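Local coordinates for ABC transporter ATP-binding protein (Leptospira interrogans serovar Copenhageni, PDB 4HZI) that probably binds and hydrolyses ATP as the ATPase subunit of an orphan ABC transporter involved in manganese utilization and tolerance, at residues T48-E56 and A71-I80; A244-H254 and C261-D272. All coordinates share one frame; numbering follows the deposited sequence.

Contact 1 (T48-E56 and A71-I80); sequences TILDSVSFE and AGKSTLVNLI. With SO4 (sulfate ion), chain C.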
loop_
_atom_site.group_PDB
_atom_site.type_symbol
_atom_site.label_atom_id
_atom_site.label_comp_id
_atom_site.label_asym_id
_atom_site.label_seq_id
_atom_site.Cartn_x
_atom_site.Cartn_y
_atom_site.Cartn_z
ATOM N N THR A 48 7.651 -22.329 13.094
ATOM C CA THR A 48 7.938 -22.559 11.688
ATOM C C THR A 48 7.439 -21.349 10.869
ATOM O O THR A 48 6.270 -21.049 10.808
ATOM C CB THR A 48 7.303 -23.876 11.219
ATOM O OG1 THR A 48 7.865 -24.962 11.965
ATOM C CG2 THR A 48 7.594 -24.141 9.726
ATOM N N ILE A 49 8.361 -20.617 10.300
ATOM C CA ILE A 49 8.045 -19.443 9.506
ATOM C C ILE A 49 7.877 -19.771 8.001
ATOM O O ILE A 49 6.999 -19.200 7.347
ATOM C CB ILE A 49 9.139 -18.405 9.695
ATOM C CG1 ILE A 49 9.181 -17.997 11.182
ATOM C CG2 ILE A 49 8.864 -17.201 8.837
ATOM C CD1 ILE A 49 10.331 -17.090 11.493
ATOM N N LEU A 50 8.748 -20.629 7.489
ATOM C CA LEU A 50 8.590 -21.225 6.162
ATOM C C LEU A 50 8.511 -22.700 6.339
ATOM O O LEU A 50 9.313 -23.282 7.051
ATOM C CB LEU A 50 9.750 -20.858 5.263
ATOM C CG LEU A 50 9.895 -19.344 5.106
ATOM C CD1 LEU A 50 11.149 -19.028 4.337
ATOM C CD2 LEU A 50 8.702 -18.699 4.399
ATOM N N ASP A 51 7.540 -23.308 5.690
ATOM C CA ASP A 51 7.352 -24.753 5.789
ATOM C C ASP A 51 7.355 -25.504 4.465
ATOM O O ASP A 51 6.350 -25.463 3.746
ATOM C CB ASP A 51 6.040 -24.955 6.480
ATOM C CG ASP A 51 5.760 -26.414 6.834
ATOM O OD1 ASP A 51 6.532 -27.316 6.503
ATOM O OD2 ASP A 51 4.721 -26.614 7.453
ATOM N N SER A 52 8.484 -26.142 4.181
ATOM C CA SER A 52 8.687 -27.039 3.034
ATOM C C SER A 52 8.341 -26.345 1.696
ATOM O O SER A 52 7.563 -26.848 0.862
ATOM C CB SER A 52 7.864 -28.338 3.239
ATOM O OG SER A 52 8.248 -29.304 2.285
ATOM N N VAL A 53 8.938 -25.176 1.506
ATOM C CA VAL A 53 8.649 -24.330 0.331
ATOM C C VAL A 53 9.370 -24.904 -0.884
ATOM O O VAL A 53 10.566 -25.140 -0.884
ATOM C CB VAL A 53 9.084 -22.866 0.612
ATOM C CG1 VAL A 53 9.024 -21.999 -0.662
ATOM C CG2 VAL A 53 8.176 -22.259 1.627
ATOM N N SER A 54 8.584 -25.173 -1.934
ATOM C CA SER A 54 9.126 -25.717 -3.155
ATOM C C SER A 54 8.586 -24.949 -4.375
ATOM O O SER A 54 7.375 -24.740 -4.530
ATOM C CB SER A 54 8.732 -27.200 -3.261
ATOM O OG SER A 54 9.419 -27.972 -2.284
ATOM N N PHE A 55 9.506 -24.516 -5.215
ATOM C CA PHE A 55 9.175 -23.963 -6.505
ATOM C C PHE A 55 10.438 -23.817 -7.339
ATOM O O PHE A 55 11.551 -24.047 -6.870
ATOM C CB PHE A 55 8.384 -22.651 -6.406
ATOM C CG PHE A 55 9.141 -21.472 -5.852
ATOM C CD1 PHE A 55 9.846 -20.568 -6.688
ATOM C CD2 PHE A 55 9.067 -21.203 -4.486
ATOM C CE1 PHE A 55 10.479 -19.454 -6.142
ATOM C CE2 PHE A 55 9.708 -20.078 -3.946
ATOM C CZ PHE A 55 10.396 -19.209 -4.772
ATOM N N GLU A 56 10.295 -23.426 -8.597
ATOM C CA GLU A 56 11.506 -23.191 -9.381
ATOM C C GLU A 56 11.255 -22.162 -10.474
ATOM O O GLU A 56 10.111 -21.957 -10.841
ATOM C CB GLU A 56 12.070 -24.478 -9.952
ATOM C CG GLU A 56 11.300 -25.140 -11.052
ATOM C CD GLU A 56 12.189 -25.479 -12.267
ATOM O OE1 GLU A 56 13.463 -25.459 -12.191
ATOM O OE2 GLU A 56 11.594 -25.763 -13.332
ATOM N N ALA A 71 2.583 -13.725 5.415
ATOM C CA ALA A 71 2.747 -15.073 4.883
ATOM C C ALA A 71 4.166 -15.580 4.895
ATOM O O ALA A 71 4.394 -16.744 4.643
ATOM C CB ALA A 71 2.195 -15.168 3.423
ATOM N N GLY A 72 5.146 -14.702 5.139
ATOM C CA GLY A 72 6.520 -15.078 5.068
ATOM C C GLY A 72 7.287 -14.610 3.859
ATOM O O GLY A 72 8.381 -15.106 3.602
ATOM N N LYS A 73 6.685 -13.727 3.054
ATOM C CA LYS A 73 7.322 -13.306 1.836
ATOM C C LYS A 73 8.711 -12.644 2.082
ATOM O O LYS A 73 9.672 -12.956 1.364
ATOM C CB LYS A 73 6.420 -12.320 1.102
ATOM C CG LYS A 73 5.152 -13.027 0.601
ATOM C CD LYS A 73 4.348 -12.161 -0.333
ATOM C CE LYS A 73 4.123 -10.809 0.219
ATOM N NZ LYS A 73 3.283 -10.807 1.434
ATOM N N SER A 74 8.764 -11.757 3.057
ATOM C CA SER A 74 10.036 -11.045 3.322
ATOM C C SER A 74 11.092 -12.016 3.798
ATOM O O SER A 74 12.224 -11.915 3.357
ATOM C CB SER A 74 9.862 -9.918 4.303
ATOM O OG SER A 74 9.178 -8.844 3.656
ATOM N N THR A 75 10.711 -12.973 4.636
ATOM C CA THR A 75 11.633 -14.047 5.037
ATOM C C THR A 75 12.180 -14.848 3.870
ATOM O O THR A 75 13.360 -15.130 3.757
ATOM C CB THR A 75 10.966 -14.957 6.088
ATOM O OG1 THR A 75 10.583 -14.149 7.207
ATOM C CG2 THR A 75 11.917 -16.031 6.542
ATOM N N LEU A 76 11.308 -15.202 2.930
ATOM C CA LEU A 76 11.705 -15.940 1.780
ATOM C C LEU A 76 12.711 -15.206 0.907
ATOM O O LEU A 76 13.722 -15.822 0.467
ATOM C CB LEU A 76 10.418 -16.395 1.004
ATOM C CG LEU A 76 10.595 -17.380 -0.151
ATOM C CD1 LEU A 76 11.396 -18.636 0.184
ATOM C CD2 LEU A 76 9.206 -17.780 -0.640
ATOM N N VAL A 77 12.486 -13.909 0.724
ATOM C CA VAL A 77 13.364 -13.054 -0.077
ATOM C C VAL A 77 14.733 -13.030 0.601
ATOM O O VAL A 77 15.757 -13.227 -0.067
ATOM C CB VAL A 77 12.800 -11.630 -0.186
ATOM C CG1 VAL A 77 13.834 -10.675 -0.755
ATOM C CG2 VAL A 77 11.537 -11.619 -1.055
ATOM N N ASN A 78 14.718 -12.849 1.927
ATOM C CA ASN A 78 15.961 -12.877 2.714
ATOM C C ASN A 78 16.758 -14.173 2.588
ATOM O O ASN A 78 17.995 -14.160 2.492
ATOM C CB ASN A 78 15.690 -12.564 4.187
ATOM C CG ASN A 78 15.227 -11.148 4.404
ATOM O OD1 ASN A 78 15.417 -10.283 3.566
ATOM N ND2 ASN A 78 14.619 -10.905 5.536
ATOM N N LEU A 79 16.058 -15.294 2.519
ATOM C CA LEU A 79 16.658 -16.577 2.349
ATOM C C LEU A 79 17.204 -16.701 0.939
ATOM O O LEU A 79 18.340 -17.110 0.729
ATOM C CB LEU A 79 15.620 -17.637 2.693
ATOM C CG LEU A 79 16.131 -19.051 2.898
ATOM C CD1 LEU A 79 15.188 -19.871 3.753
ATOM C CD2 LEU A 79 16.353 -19.742 1.554
ATOM N N ILE A 80 16.402 -16.303 -0.067
ATOM C CA ILE A 80 16.926 -16.317 -1.449
ATOM C C ILE A 80 18.175 -15.409 -1.641
ATOM O O ILE A 80 19.079 -15.750 -2.398
ATOM C CB ILE A 80 15.787 -15.985 -2.449
ATOM C CG1 ILE A 80 14.728 -17.086 -2.411
ATOM C CG2 ILE A 80 16.310 -15.819 -3.871
ATOM C CD1 ILE A 80 13.411 -16.782 -3.073
HETATM S S SO4 C . 5.190 -11.092 4.739
HETATM O O1 SO4 C . 5.486 -11.972 5.900
HETATM O O2 SO4 C . 4.541 -11.949 3.718
HETATM O O3 SO4 C . 6.424 -10.600 4.127
HETATM O O4 SO4 C . 4.315 -10.083 5.247
#
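Leu50 and Thr75 meet where strand 50-51 and the following strand of the antiparallel sheet of an ABC-type ATPase pack on the helix that follows a P-loop (Walker A) pattern. Leu50 has the largest share of the contact of any one residue. Its CG lies opposite its carbonyl carbon (chi1 -58°), and the two methyls spread over the N-cap and the first two turns of helix 73-80. CD1 comes within 3.8 Å of Thr75 CG2 as the two side chains slide past each other in opposite directions, and it also touches the CD1 methyls of Leu76 and Leu79. CD2 instead rests 3.7 Å from Gly72 O, so one leucine spans the N-cap residue and the helix flank. Ile49 adds its CG2, which crosses Thr75 at about a right angle. Farther along, Val53 CG1 packs on Leu76 CD1, while the other Leu76 methyl, CD2, lies 4.1 Å from Phe55 CE2 at the edge of the ring. With CG between the backbone N and the carbonyl carbon (chi1 68°), the far end of the ring comes close to the helix.

No hydrogen bond links the two segments; the polar groups at the start of the helix hold a sulfate instead, consistent with the place of a nucleotide phosphate. Gly72, with a phi of 105° that favours glycine, gives its N-H to O1 at 2.9 Å, and the amide of Ser74 reaches O3. Lys73 folds back through bends at chi3 and chi4, bringing NZ within 2.8 Å of sulfate O2, the oxygen that also accepts from Lys73 N at 2.9 Å.

Contact 2 (A244-H254 and C261-D272); sequences AVLLKEGKVIH and CFTEKNLEDLYD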
loop_
_atom_site.group_PDB
_atom_site.type_symbol
_atom_site.label_atom_id
_atom_site.label_comp_id
_atom_site.label_asym_id
_atom_site.label_seq_id
_atom_site.Cartn_x
_atom_site.Cartn_y
_atom_site.Cartn_z
ATOM N N ALA A 244 3.357 -18.485 -11.082
ATOM C CA ALA A 244 3.141 -17.892 -9.756
ATOM C C ALA A 244 3.339 -18.954 -8.682
ATOM O O ALA A 244 3.236 -20.183 -8.907
ATOM C CB ALA A 244 1.785 -17.292 -9.648
ATOM N N VAL A 245 3.631 -18.440 -7.509
ATOM C CA VAL A 245 3.663 -19.206 -6.291
ATOM C C VAL A 245 2.724 -18.474 -5.330
ATOM O O VAL A 245 2.883 -17.255 -5.116
ATOM C CB VAL A 245 5.092 -19.170 -5.686
ATOM C CG1 VAL A 245 5.151 -19.878 -4.326
ATOM C CG2 VAL A 245 6.111 -19.781 -6.609
ATOM N N LEU A 246 1.776 -19.184 -4.720
ATOM C CA LEU A 246 0.818 -18.597 -3.796
ATOM C C LEU A 246 1.275 -19.047 -2.389
ATOM O O LEU A 246 1.529 -20.239 -2.185
ATOM C CB LEU A 246 -0.596 -19.121 -4.033
ATOM C CG LEU A 246 -1.200 -18.948 -5.418
ATOM C CD1 LEU A 246 -2.625 -19.486 -5.415
ATOM C CD2 LEU A 246 -1.206 -17.499 -5.916
ATOM N N LEU A 247 1.500 -18.068 -1.512
ATOM C CA LEU A 247 2.093 -18.298 -0.209
ATOM C C LEU A 247 1.146 -17.840 0.887
ATOM O O LEU A 247 0.628 -16.739 0.855
ATOM C CB LEU A 247 3.406 -17.506 -0.063
ATOM C CG LEU A 247 4.362 -18.015 1.015
ATOM C CD1 LEU A 247 5.125 -19.290 0.712
ATOM C CD2 LEU A 247 5.341 -16.906 1.424
ATOM N N LYS A 248 0.944 -18.714 1.877
ATOM C CA LYS A 248 0.017 -18.479 2.963
ATOM C C LYS A 248 0.561 -19.174 4.221
ATOM O O LYS A 248 0.802 -20.374 4.217
ATOM C CB LYS A 248 -1.323 -19.093 2.601
ATOM C CG LYS A 248 -2.443 -18.819 3.576
ATOM C CD LYS A 248 -3.596 -19.774 3.207
ATOM C CE LYS A 248 -4.870 -19.419 3.934
ATOM N NZ LYS A 248 -5.922 -20.402 3.557
ATOM N N GLU A 249 0.860 -18.359 5.221
ATOM C CA GLU A 249 1.390 -18.905 6.523
ATOM C C GLU A 249 2.629 -19.770 6.329
ATOM O O GLU A 249 2.769 -20.848 6.876
ATOM C CB GLU A 249 0.262 -19.632 7.237
ATOM C CG GLU A 249 -0.832 -18.706 7.734
ATOM C CD GLU A 249 -0.625 -18.254 9.179
ATOM O OE1 GLU A 249 0.293 -17.435 9.451
ATOM O OE2 GLU A 249 -1.389 -18.729 10.051
ATOM N N GLY A 250 3.555 -19.296 5.499
ATOM C CA GLY A 250 4.757 -20.010 5.171
ATOM C C GLY A 250 4.706 -21.230 4.292
ATOM O O GLY A 250 5.709 -21.921 4.137
ATOM N N LYS A 251 3.564 -21.488 3.679
ATOM C CA LYS A 251 3.417 -22.672 2.848
ATOM C C LYS A 251 2.947 -22.302 1.457
ATOM O O LYS A 251 2.200 -21.362 1.288
ATOM C CB LYS A 251 2.309 -23.588 3.391
ATOM C CG LYS A 251 2.547 -23.988 4.827
ATOM C CD LYS A 251 2.130 -25.431 5.020
ATOM C CE LYS A 251 0.843 -25.523 5.767
ATOM N NZ LYS A 251 1.113 -25.334 7.216
ATOM N N VAL A 252 3.375 -23.107 0.508
ATOM C CA VAL A 252 2.969 -22.922 -0.879
ATOM C C VAL A 252 1.584 -23.563 -1.043
ATOM O O VAL A 252 1.470 -24.777 -0.864
ATOM C CB VAL A 252 3.995 -23.539 -1.803
ATOM C CG1 VAL A 252 3.516 -23.539 -3.255
ATOM C CG2 VAL A 252 5.291 -22.801 -1.729
ATOM N N ILE A 253 0.576 -22.737 -1.327
ATOM C CA ILE A 253 -0.845 -23.119 -1.574
ATOM C C ILE A 253 -0.928 -23.715 -3.022
ATOM O O ILE A 253 -1.586 -24.735 -3.258
ATOM C CB ILE A 253 -1.766 -21.854 -1.417
ATOM C CG1 ILE A 253 -1.940 -21.453 0.048
ATOM C CG2 ILE A 253 -3.170 -22.024 -1.975
ATOM C CD1 ILE A 253 -1.843 -22.614 1.020
ATOM N N HIS A 254 -0.213 -23.104 -3.966
ATOM C CA HIS A 254 -0.118 -23.619 -5.344
ATOM C C HIS A 254 1.102 -22.984 -6.036
ATOM O O HIS A 254 1.511 -21.858 -5.683
ATOM C CB HIS A 254 -1.435 -23.372 -6.160
ATOM C CG HIS A 254 -1.584 -24.353 -7.293
ATOM N ND1 HIS A 254 -1.203 -24.070 -8.587
ATOM C CD2 HIS A 254 -1.936 -25.662 -7.288
ATOM C CE1 HIS A 254 -1.371 -25.147 -9.341
ATOM N NE2 HIS A 254 -1.798 -26.129 -8.574
ATOM N N CYS A 261 -2.769 -20.942 -11.245
ATOM C CA CYS A 261 -2.779 -20.435 -9.864
ATOM C C CYS A 261 -3.884 -19.451 -9.588
ATOM O O CYS A 261 -4.389 -19.392 -8.477
ATOM C CB CYS A 261 -1.489 -19.719 -9.520
ATOM S SG CYS A 261 -0.091 -20.759 -9.518
ATOM N N PHE A 262 -4.230 -18.633 -10.588
ATOM C CA PHE A 262 -5.152 -17.535 -10.366
ATOM C C PHE A 262 -6.578 -17.878 -10.739
ATOM O O PHE A 262 -7.323 -17.000 -11.142
ATOM C CB PHE A 262 -4.713 -16.279 -11.100
ATOM C CG PHE A 262 -3.560 -15.529 -10.440
ATOM C CD1 PHE A 262 -2.757 -16.117 -9.499
ATOM C CD2 PHE A 262 -3.330 -14.215 -10.773
ATOM C CE1 PHE A 262 -1.687 -15.422 -8.933
ATOM C CE2 PHE A 262 -2.271 -13.506 -10.215
ATOM C CZ PHE A 262 -1.443 -14.113 -9.295
ATOM N N THR A 263 -6.977 -19.127 -10.535
ATOM C CA THR A 263 -8.402 -19.485 -10.620
ATOM C C THR A 263 -9.116 -19.009 -9.361
ATOM O O THR A 263 -8.489 -18.816 -8.317
ATOM C CB THR A 263 -8.603 -21.005 -10.672
ATOM O OG1 THR A 263 -8.052 -21.587 -9.499
ATOM C CG2 THR A 263 -7.975 -21.606 -11.915
ATOM N N GLU A 264 -10.419 -18.759 -9.471
ATOM C CA GLU A 264 -11.223 -18.437 -8.307
ATOM C C GLU A 264 -11.017 -19.418 -7.175
ATOM O O GLU A 264 -10.872 -19.033 -6.008
ATOM C CB GLU A 264 -12.695 -18.283 -8.723
ATOM C CG GLU A 264 -13.663 -18.244 -7.556
ATOM C CD GLU A 264 -15.118 -18.012 -7.981
ATOM O OE1 GLU A 264 -15.402 -17.953 -9.194
ATOM O OE2 GLU A 264 -15.976 -17.877 -7.076
ATOM N N LYS A 265 -10.949 -20.720 -7.470
ATOM C CA LYS A 265 -10.747 -21.679 -6.394
ATOM C C LYS A 265 -9.429 -21.549 -5.606
ATOM O O LYS A 265 -9.420 -21.589 -4.372
ATOM C CB LYS A 265 -10.828 -23.127 -6.916
ATOM C CG LYS A 265 -11.016 -24.129 -5.788
ATOM C CD LYS A 265 -9.980 -25.248 -5.801
ATOM C CE LYS A 265 -9.935 -25.994 -4.466
ATOM N NZ LYS A 265 -8.590 -26.585 -4.192
ATOM N N ASN A 266 -8.326 -21.440 -6.342
ATOM C CA ASN A 266 -6.986 -21.312 -5.742
ATOM C C ASN A 266 -6.839 -19.955 -4.986
ATOM O O ASN A 266 -6.304 -19.951 -3.887
ATOM C CB ASN A 266 -5.905 -21.469 -6.782
ATOM C CG ASN A 266 -5.644 -22.958 -7.153
ATOM O OD1 ASN A 266 -5.799 -23.837 -6.321
ATOM N ND2 ASN A 266 -5.295 -23.211 -8.377
ATOM N N LEU A 267 -7.374 -18.874 -5.565
ATOM C CA LEU A 267 -7.370 -17.588 -4.860
ATOM C C LEU A 267 -8.305 -17.557 -3.642
ATOM O O LEU A 267 -7.969 -16.960 -2.607
ATOM C CB LEU A 267 -7.663 -16.436 -5.819
ATOM C CG LEU A 267 -6.588 -16.226 -6.866
ATOM C CD1 LEU A 267 -6.886 -15.008 -7.707
ATOM C CD2 LEU A 267 -5.192 -16.105 -6.268
ATOM N N GLU A 268 -9.470 -18.208 -3.730
ATOM C CA GLU A 268 -10.342 -18.314 -2.539
ATOM C C GLU A 268 -9.657 -19.139 -1.452
ATOM O O GLU A 268 -9.813 -18.884 -0.277
ATOM C CB GLU A 268 -11.739 -18.876 -2.901
ATOM C CG GLU A 268 -12.557 -17.940 -3.801
ATOM C CD GLU A 268 -13.914 -18.465 -4.243
ATOM O OE1 GLU A 268 -14.158 -19.692 -4.140
ATOM O OE2 GLU A 268 -14.727 -17.646 -4.748
ATOM N N ASP A 269 -8.831 -20.108 -1.843
ATOM C CA ASP A 269 -8.079 -20.869 -0.882
ATOM C C ASP A 269 -7.008 -19.976 -0.257
ATOM O O ASP A 269 -6.780 -20.008 0.942
ATOM C CB ASP A 269 -7.438 -22.097 -1.527
ATOM C CG ASP A 269 -6.755 -23.005 -0.525
ATOM O OD1 ASP A 269 -6.978 -22.828 0.683
ATOM O OD2 ASP A 269 -5.983 -23.902 -0.941
ATOM N N LEU A 270 -6.407 -19.100 -1.056
ATOM C CA LEU A 270 -5.403 -18.202 -0.526
ATOM C C LEU A 270 -6.016 -17.130 0.441
ATOM O O LEU A 270 -5.441 -16.816 1.450
ATOM C CB LEU A 270 -4.700 -17.485 -1.695
ATOM C CG LEU A 270 -3.619 -16.504 -1.348
ATOM C CD1 LEU A 270 -2.473 -17.167 -0.616
ATOM C CD2 LEU A 270 -3.133 -15.811 -2.614
ATOM N N TYR A 271 -7.116 -16.554 0.029
ATOM C CA TYR A 271 -7.669 -15.376 0.659
ATOM C C TYR A 271 -8.804 -15.729 1.637
ATOM O O TYR A 271 -9.225 -14.867 2.423
ATOM C CB TYR A 271 -8.157 -14.411 -0.408
ATOM C CG TYR A 271 -7.011 -13.687 -1.050
ATOM C CD1 TYR A 271 -6.252 -12.786 -0.334
ATOM C CD2 TYR A 271 -6.645 -13.945 -2.361
ATOM C CE1 TYR A 271 -5.176 -12.139 -0.880
ATOM C CE2 TYR A 271 -5.580 -13.273 -2.931
ATOM C CZ TYR A 271 -4.850 -12.351 -2.207
ATOM O OH TYR A 271 -3.762 -11.701 -2.810
ATOM N N ASP A 272 -9.285 -16.972 1.594
ATOM C CA ASP A 272 -10.334 -17.443 2.533
ATOM C C ASP A 272 -11.707 -16.760 2.402
ATOM O O ASP A 272 -12.509 -16.773 3.341
ATOM C CB ASP A 272 -9.828 -17.300 3.976
ATOM C CG ASP A 272 -8.652 -18.197 4.285
ATOM O OD1 ASP A 272 -8.614 -19.374 3.835
ATOM O OD2 ASP A 272 -7.755 -17.733 5.014
#
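An extended Lys248, with CG opposite the backbone N (chi1 -174°) and the chain extended throughout, runs beside the last turn of helix 264-271 and delivers its ammonium to the helix end. There NZ donates to Asp269 O at 2.8 Å, nearly in line with the carbonyl bond, and to Asp272 OD1 at 2.9 Å, meeting the syn side of the carboxylate 25° out of its plane. Asp269 OD1 adds only a long ionic contact. One lysine thus satisfies a C-terminal carbonyl and a carboxylate, and its positive charge would favour ionised Asp272, which also pairs with Arg68.

Leu246, its CG turned opposite the carbonyl carbon, divides its methyls between two surroundings. CD1 lies 3.5 Å from Cys261 O, whereas CD2 meets the edge of the Phe262 ring through CE1 at 3.7 Å and also touches Leu267 CD2 and Leu270 CD2. The other Leu270 methyl, CD1, presses against Leu247 O and Lys248 CB. At the far end of the hairpin, Asn266 ND2 sits 4.0 Å above the His254 ring plane, displaced toward the rim, with amide and imidazole planes 21° apart; this amide donates to Glu260 O. Cys261 SG approaches the same ring at its edge, 3.6 Å from ND1.

The hairpin, closed by a type I' turn from Lys248 to Lys251, forms the end of the mixed sheet of the nucleotide-binding fold. Strand 243-248 runs next to strand 62-67, helix 264-271 packs along the hairpin, and Leu267 continues onto strand 275-280. At the end of this helix, Tyr271 O accepts a hydrogen bond from Thr207 of the second subunit.

Overall arrangement
Contact 1 is a buried contact between 48-56, including an edge strand of the antiparallel sheet, and helix 73-80, whereas contact 2 lies farther from the chain's centre and is partly buried, joining the edge hairpin of the mixed sheet to helix 264-271. Contact 1 is joined chiefly by apolar side chains, with no hydrogen bond between its segments, its polar chemistry being directed to the sulfate. Contact 2 combines a leucine-rich interior with a salt bridge at its margin. Their centres are 14 Å apart, and Gly250 connects them: its O probably accepts from Asp51 N, and its N probably donates to Ala71 O, each at 2.8 Å. Leu247 also packs beside Ala71, placing the hairpin next to the probable P-loop.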